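Local coordinates for CopN (Chlamydia pneumoniae, PDB 4NRH), which binds the chaperone Scc3 and probably acts as a type III secretion gatekeeper that directs the secretion of translocator proteins, at residues Asp260-Val265 against Asp299-Asn304; Ser271-Thr276 against Gln288-Met293. All blocks are in the same frame, centred on the assembly; numbering follows the deposited sequence.

Contact 1 (Asp260-Val265 against Asp299-Asn304); sequences DSVTGV and DAVNIN
The backbones of Asp260-Val265 and Asp299-Asn304 come nearest at Thr263 and Val301, whose CA atoms lie 7.2 Å apart. The first segment is helical throughout. The second holds the end of a helix, to Val301, and then the loop that Asn302 begins. Val262 and Val301 make the apolar part of the contact. Val262 CG1 lies 3.8 Å from Val301 CG2, and the two side chains meet at a slant. Val262 carries CG1 anti to its backbone N (chi1 172°), which turns that methyl to Val301. The other methyl of Val301, CG1, rests 3.7 Å from Thr263 OG1. This joins the start of helix 259-272, in the third helical domain, to the end of helix 284-301. These are the last two helices of the model. Val301 also touches Val259 and Leu266, so it packs along one face of helix 259-272. Val262 reaches Val251 of helix 244-255 as well. Thr263 and Asn302 approach from opposite directions. Thr263 OG1 stands 3.7 Å from Asn302 OD1, and no hydrogen bond joins the two segments. The polar groups are bonded to carbonyls one turn earlier in the chain. Thr263 OG1 is hydrogen-bonded to the carbonyl of Val259, and Asn302 ND2 to that of Leu298. The second bond ties the amide to the last turn of the helix, just where the chain departs from it.

Contact 2 (Ser271-Thr276 against Gln288-Met293); sequences SALRQT and QQLGAM
Leu273 reaches across to Leu290 and Gly291, and its side chain makes all of the contact between Ser271-Thr276 and Gln288-Met293. The CB of Leu273 points toward the second segment. CG follows anti to the carbonyl carbon (chi1 -61°), and the chain forks there. CD1 goes to the backbone of helix 284-301. Leu273 CD1 sits 3.6 Å from Gly291 CA and 4.0 Å from Gly291 N. The glycine has no side chain, so the methyl lies directly against the main chain. The other branch goes to a side chain instead, and Leu273 CD2 comes 4.2 Å from Leu290 CD2. The two leucines run at an angle to each other. The CA atoms of Leu273 and Gly291 are 7.4 Å apart, the nearest pair between the segments. The contact lies in the third helical domain, where it joins the C-terminal part of helix 259-272 and the residues after it to helix 284-301. Leu273 also packs on Tyr233 of helix 226-237 and on Phe281, and Leu290 on Ile236 and Ile237. The chaperone chain also touches the contact: its Leu46 packs on Leu273, and Gln288 OE1 and NE2 are hydrogen-bonded to Asp41 N and Val39 O of that chain. Behind the leucine, Thr276 N donates to Ala272 O at 2.9 Å. Thr276 OG1 also reaches Ala272 O, from the opposite face of the carbonyl plane, but its modelled length is too short to be trusted. Both approaches run from Thr276 back to the carbonyl four residues earlier. The hydroxyl is also hydrogen-bonded to Tyr233 OH.

Contact 1 and contact 2 join the same two helices, 259-272 and 284-301, at different places. Their centres are 16 Å apart, and their nearest atoms about 7 Å apart. Contact 2 is nested inside the chain loop that contact 1 closes. It is the buried one, and all its touching residues are apolar. Contact 1 is only partly buried and farther from the centre of the chain. It mixes a valine pair with polar groups whose hydrogen bonds go to carbonyls just earlier in the chain, not across the contact. Neither contact has a hydrogen bond between its segments. The chaperone touches residues of contact 2, whereas no other chain of the assembly reaches the segments of contact 1.

Contact 1 (Asp260-Val265 against Asp299-Asn304)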
loop_
_atom_site.group_PDB
_atom_site.type_symbol
_atom_site.label_atom_id
_atom_site.label_comp_id
_atom_site.label_asym_id
_atom_site.label_seq_id
_atom_site.Cartn_x
_atom_site.Cartn_y
_atom_site.Cartn_z
ATOM N N ASP A 260 -28.082 20.069 -6.607
ATOM C CA ASP A 260 -28.204 18.784 -5.927
ATOM C C ASP A 260 -27.212 17.772 -6.491
ATOM O O ASP A 260 -26.713 16.908 -5.770
ATOM C CB ASP A 260 -29.630 18.244 -6.041
ATOM C CG ASP A 260 -30.652 19.151 -5.388
ATOM O OD1 ASP A 260 -30.688 19.204 -4.140
ATOM O OD2 ASP A 260 -31.421 19.809 -6.119
ATOM N N SER A 261 -26.932 17.888 -7.785
ATOM C CA SER A 261 -25.974 17.011 -8.447
ATOM C C SER A 261 -24.561 17.298 -7.954
ATOM O O SER A 261 -23.818 16.381 -7.603
ATOM C CB SER A 261 -26.052 17.177 -9.965
ATOM O OG SER A 261 -27.329 16.805 -10.453
ATOM N N VAL A 262 -24.196 18.577 -7.946
ATOM C CA VAL A 262 -22.883 19.011 -7.487
ATOM C C VAL A 262 -22.670 18.633 -6.023
ATOM O O VAL A 262 -21.631 18.080 -5.659
ATOM C CB VAL A 262 -22.705 20.533 -7.656
ATOM C CG1 VAL A 262 -21.421 21.001 -6.987
ATOM C CG2 VAL A 262 -22.708 20.902 -9.128
ATOM N N THR A 263 -23.663 18.937 -5.193
ATOM C CA THR A 263 -23.640 18.586 -3.776
ATOM C C THR A 263 -23.468 17.082 -3.570
ATOM O O THR A 263 -22.688 16.648 -2.722
ATOM C CB THR A 263 -24.929 19.051 -3.066
ATOM O OG1 THR A 263 -25.020 20.480 -3.126
ATOM C CG2 THR A 263 -24.936 18.608 -1.609
ATOM N N GLY A 264 -24.198 16.294 -4.355
ATOM C CA GLY A 264 -24.141 14.846 -4.259
ATOM C C GLY A 264 -22.752 14.289 -4.513
ATOM O O GLY A 264 -22.291 13.399 -3.795
ATOM N N VAL A 265 -22.088 14.812 -5.538
ATOM C CA VAL A 265 -20.737 14.379 -5.879
ATOM C C VAL A 265 -19.741 14.806 -4.801
ATOM O O VAL A 265 -18.857 14.037 -4.420
ATOM C CB VAL A 265 -20.293 14.942 -7.243
ATOM C CG1 VAL A 265 -18.833 14.611 -7.511
ATOM C CG2 VAL A 265 -21.174 14.390 -8.352
ATOM N N ASP A 299 -20.442 24.319 1.216
ATOM C CA ASP A 299 -21.050 25.523 1.772
ATOM C C ASP A 299 -21.274 26.587 0.701
ATOM O O ASP A 299 -22.337 27.206 0.643
ATOM C CB ASP A 299 -20.182 26.084 2.900
ATOM C CG ASP A 299 -20.124 25.162 4.104
ATOM O OD1 ASP A 299 -21.078 24.378 4.300
ATOM O OD2 ASP A 299 -19.128 25.222 4.853
ATOM N N ALA A 300 -20.265 26.797 -0.139
ATOM C CA ALA A 300 -20.339 27.774 -1.221
ATOM C C ALA A 300 -21.447 27.439 -2.217
ATOM O O ALA A 300 -22.134 28.328 -2.719
ATOM C CB ALA A 300 -18.999 27.871 -1.935
ATOM N N VAL A 301 -21.609 26.150 -2.499
ATOM C CA VAL A 301 -22.577 25.682 -3.488
ATOM C C VAL A 301 -24.025 25.852 -3.026
ATOM O O VAL A 301 -24.895 26.230 -3.815
ATOM C CB VAL A 301 -22.321 24.196 -3.850
ATOM C CG1 VAL A 301 -23.518 23.589 -4.567
ATOM C CG2 VAL A 301 -21.068 24.067 -4.701
ATOM N N ASN A 302 -24.278 25.616 -1.743
ATOM C CA ASN A 302 -25.645 25.637 -1.231
ATOM C C ASN A 302 -26.141 27.037 -0.884
ATOM O O ASN A 302 -25.353 27.953 -0.646
ATOM C CB ASN A 302 -25.760 24.734 -0.001
ATOM C CG ASN A 302 -25.758 23.261 -0.357
ATOM O OD1 ASN A 302 -26.762 22.723 -0.826
ATOM N ND2 ASN A 302 -24.627 22.599 -0.137
ATOM N N ILE A 303 -27.462 27.185 -0.864
ATOM C CA ILE A 303 -28.107 28.481 -0.686
ATOM C C ILE A 303 -28.074 28.951 0.764
ATOM O O ILE A 303 -28.730 28.372 1.630
ATOM C CB ILE A 303 -29.572 28.436 -1.160
ATOM C CG1 ILE A 303 -29.691 27.616 -2.447
ATOM C CG2 ILE A 303 -30.114 29.845 -1.348
ATOM C CD1 ILE A 303 -31.117 27.399 -2.903
ATOM N N ASN A 304 -27.310 30.008 1.022
ATOM C CA ASN A 304 -27.200 30.569 2.364
ATOM C C ASN A 304 -27.932 31.900 2.485
ATOM O O ASN A 304 -29.160 31.953 2.432
ATOM C CB ASN A 304 -25.730 30.744 2.749
ATOM C CG ASN A 304 -24.971 29.431 2.769
ATOM O OD1 ASN A 304 -25.420 28.432 2.205
ATOM N ND2 ASN A 304 -23.813 29.426 3.419
#

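Contact 2 (Ser271-Thr276 against Gln288-Met293)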
loop_
_atom_site.group_PDB
_atom_site.type_symbol
_atom_site.label_atom_id
_atom_site.label_comp_id
_atom_site.label_asym_id
_atom_site.label_seq_id
_atom_site.Cartn_x
_atom_site.Cartn_y
_atom_site.Cartn_z
ATOM N N SER A 271 -17.004 11.541 1.564
ATOM C CA SER A 271 -17.184 10.212 2.136
ATOM C C SER A 271 -16.053 9.276 1.721
ATOM O O SER A 271 -15.680 8.370 2.466
ATOM C CB SER A 271 -18.534 9.628 1.717
ATOM O OG SER A 271 -19.590 10.523 2.016
ATOM N N ALA A 272 -15.507 9.505 0.530
ATOM C CA ALA A 272 -14.430 8.675 -0.003
ATOM C C ALA A 272 -13.149 8.802 0.820
ATOM O O ALA A 272 -12.306 7.905 0.811
ATOM C CB ALA A 272 -14.158 9.033 -1.457
ATOM N N LEU A 273 -13.006 9.920 1.525
ATOM C CA LEU A 273 -11.800 10.180 2.307
ATOM C C LEU A 273 -11.650 9.222 3.486
ATOM O O LEU A 273 -10.546 9.020 3.993
ATOM C CB LEU A 273 -11.800 11.624 2.814
ATOM C CG LEU A 273 -11.822 12.714 1.742
ATOM C CD1 LEU A 273 -12.008 14.080 2.377
ATOM C CD2 LEU A 273 -10.552 12.676 0.911
ATOM N N ARG A 274 -12.761 8.632 3.918
ATOM C CA ARG A 274 -12.726 7.654 5.000
ATOM C C ARG A 274 -13.030 6.238 4.521
ATOM O O ARG A 274 -13.020 5.298 5.315
ATOM C CB ARG A 274 -13.711 8.043 6.103
ATOM C CG ARG A 274 -15.170 7.862 5.725
ATOM C CD ARG A 274 -16.069 7.938 6.948
ATOM N NE ARG A 274 -17.465 8.154 6.588
ATOM C CZ ARG A 274 -18.333 7.176 6.348
ATOM N NH1 ARG A 274 -17.945 5.910 6.425
ATOM N NH2 ARG A 274 -19.589 7.463 6.029
ATOM N N GLN A 275 -13.298 6.084 3.228
ATOM C CA GLN A 275 -13.676 4.783 2.682
ATOM C C GLN A 275 -12.628 4.231 1.722
ATOM O O GLN A 275 -12.649 3.049 1.378
ATOM C CB GLN A 275 -15.029 4.871 1.974
ATOM C CG GLN A 275 -16.186 5.254 2.883
ATOM C CD GLN A 275 -16.552 4.148 3.854
ATOM O OE1 GLN A 275 -16.046 4.097 4.975
ATOM N NE2 GLN A 275 -17.436 3.255 3.426
ATOM N N THR A 276 -11.710 5.089 1.292
ATOM C CA THR A 276 -10.650 4.667 0.386
ATOM C C THR A 276 -9.328 4.526 1.135
ATOM O O THR A 276 -9.190 4.996 2.265
ATOM C CB THR A 276 -10.480 5.650 -0.787
ATOM O OG1 THR A 276 -10.210 6.963 -0.283
ATOM C CG2 THR A 276 -11.743 5.691 -1.637
ATOM N N GLN A 288 -6.275 16.109 5.196
ATOM C CA GLN A 288 -7.032 16.990 6.077
ATOM C C GLN A 288 -7.466 18.263 5.351
ATOM O O GLN A 288 -8.620 18.681 5.450
ATOM C CB GLN A 288 -6.202 17.350 7.310
ATOM C CG GLN A 288 -6.836 18.405 8.198
ATOM C CD GLN A 288 -6.098 18.580 9.510
ATOM O OE1 GLN A 288 -6.504 18.046 10.542
ATOM N NE2 GLN A 288 -5.003 19.330 9.475
ATOM N N GLN A 289 -6.535 18.869 4.621
ATOM C CA GLN A 289 -6.818 20.092 3.876
ATOM C C GLN A 289 -7.845 19.863 2.772
ATOM O O GLN A 289 -8.672 20.732 2.496
ATOM C CB GLN A 289 -5.531 20.666 3.279
ATOM C CG GLN A 289 -5.709 22.034 2.635
ATOM C CD GLN A 289 -4.390 22.694 2.287
ATOM O OE1 GLN A 289 -3.357 22.031 2.190
ATOM N NE2 GLN A 289 -4.419 24.008 2.095
ATOM N N LEU A 290 -7.800 18.688 2.150
ATOM C CA LEU A 290 -8.747 18.363 1.089
ATOM C C LEU A 290 -10.152 18.204 1.659
ATOM O O LEU A 290 -11.130 18.629 1.046
ATOM C CB LEU A 290 -8.326 17.090 0.352
ATOM C CG LEU A 290 -9.246 16.705 -0.806
ATOM C CD1 LEU A 290 -9.424 17.896 -1.728
ATOM C CD2 LEU A 290 -8.695 15.509 -1.569
ATOM N N GLY A 291 -10.239 17.587 2.834
ATOM C CA GLY A 291 -11.498 17.464 3.545
ATOM C C GLY A 291 -12.101 18.828 3.813
ATOM O O GLY A 291 -13.300 19.037 3.625
ATOM N N ALA A 292 -11.258 19.752 4.264
ATOM C CA ALA A 292 -11.671 21.125 4.524
ATOM C C ALA A 292 -12.210 21.806 3.269
ATOM O O ALA A 292 -13.245 22.471 3.309
ATOM C CB ALA A 292 -10.507 21.923 5.094
ATOM N N MET A 293 -11.501 21.639 2.156
ATOM C CA MET A 293 -11.863 22.309 0.912
ATOM C C MET A 293 -13.164 21.768 0.325
ATOM O O MET A 293 -13.951 22.520 -0.249
ATOM C CB MET A 293 -10.733 22.180 -0.113
ATOM C CG MET A 293 -9.453 22.902 0.283
ATOM S SD MET A 293 -9.727 24.621 0.758
ATOM C CE MET A 293 -9.429 24.546 2.524
#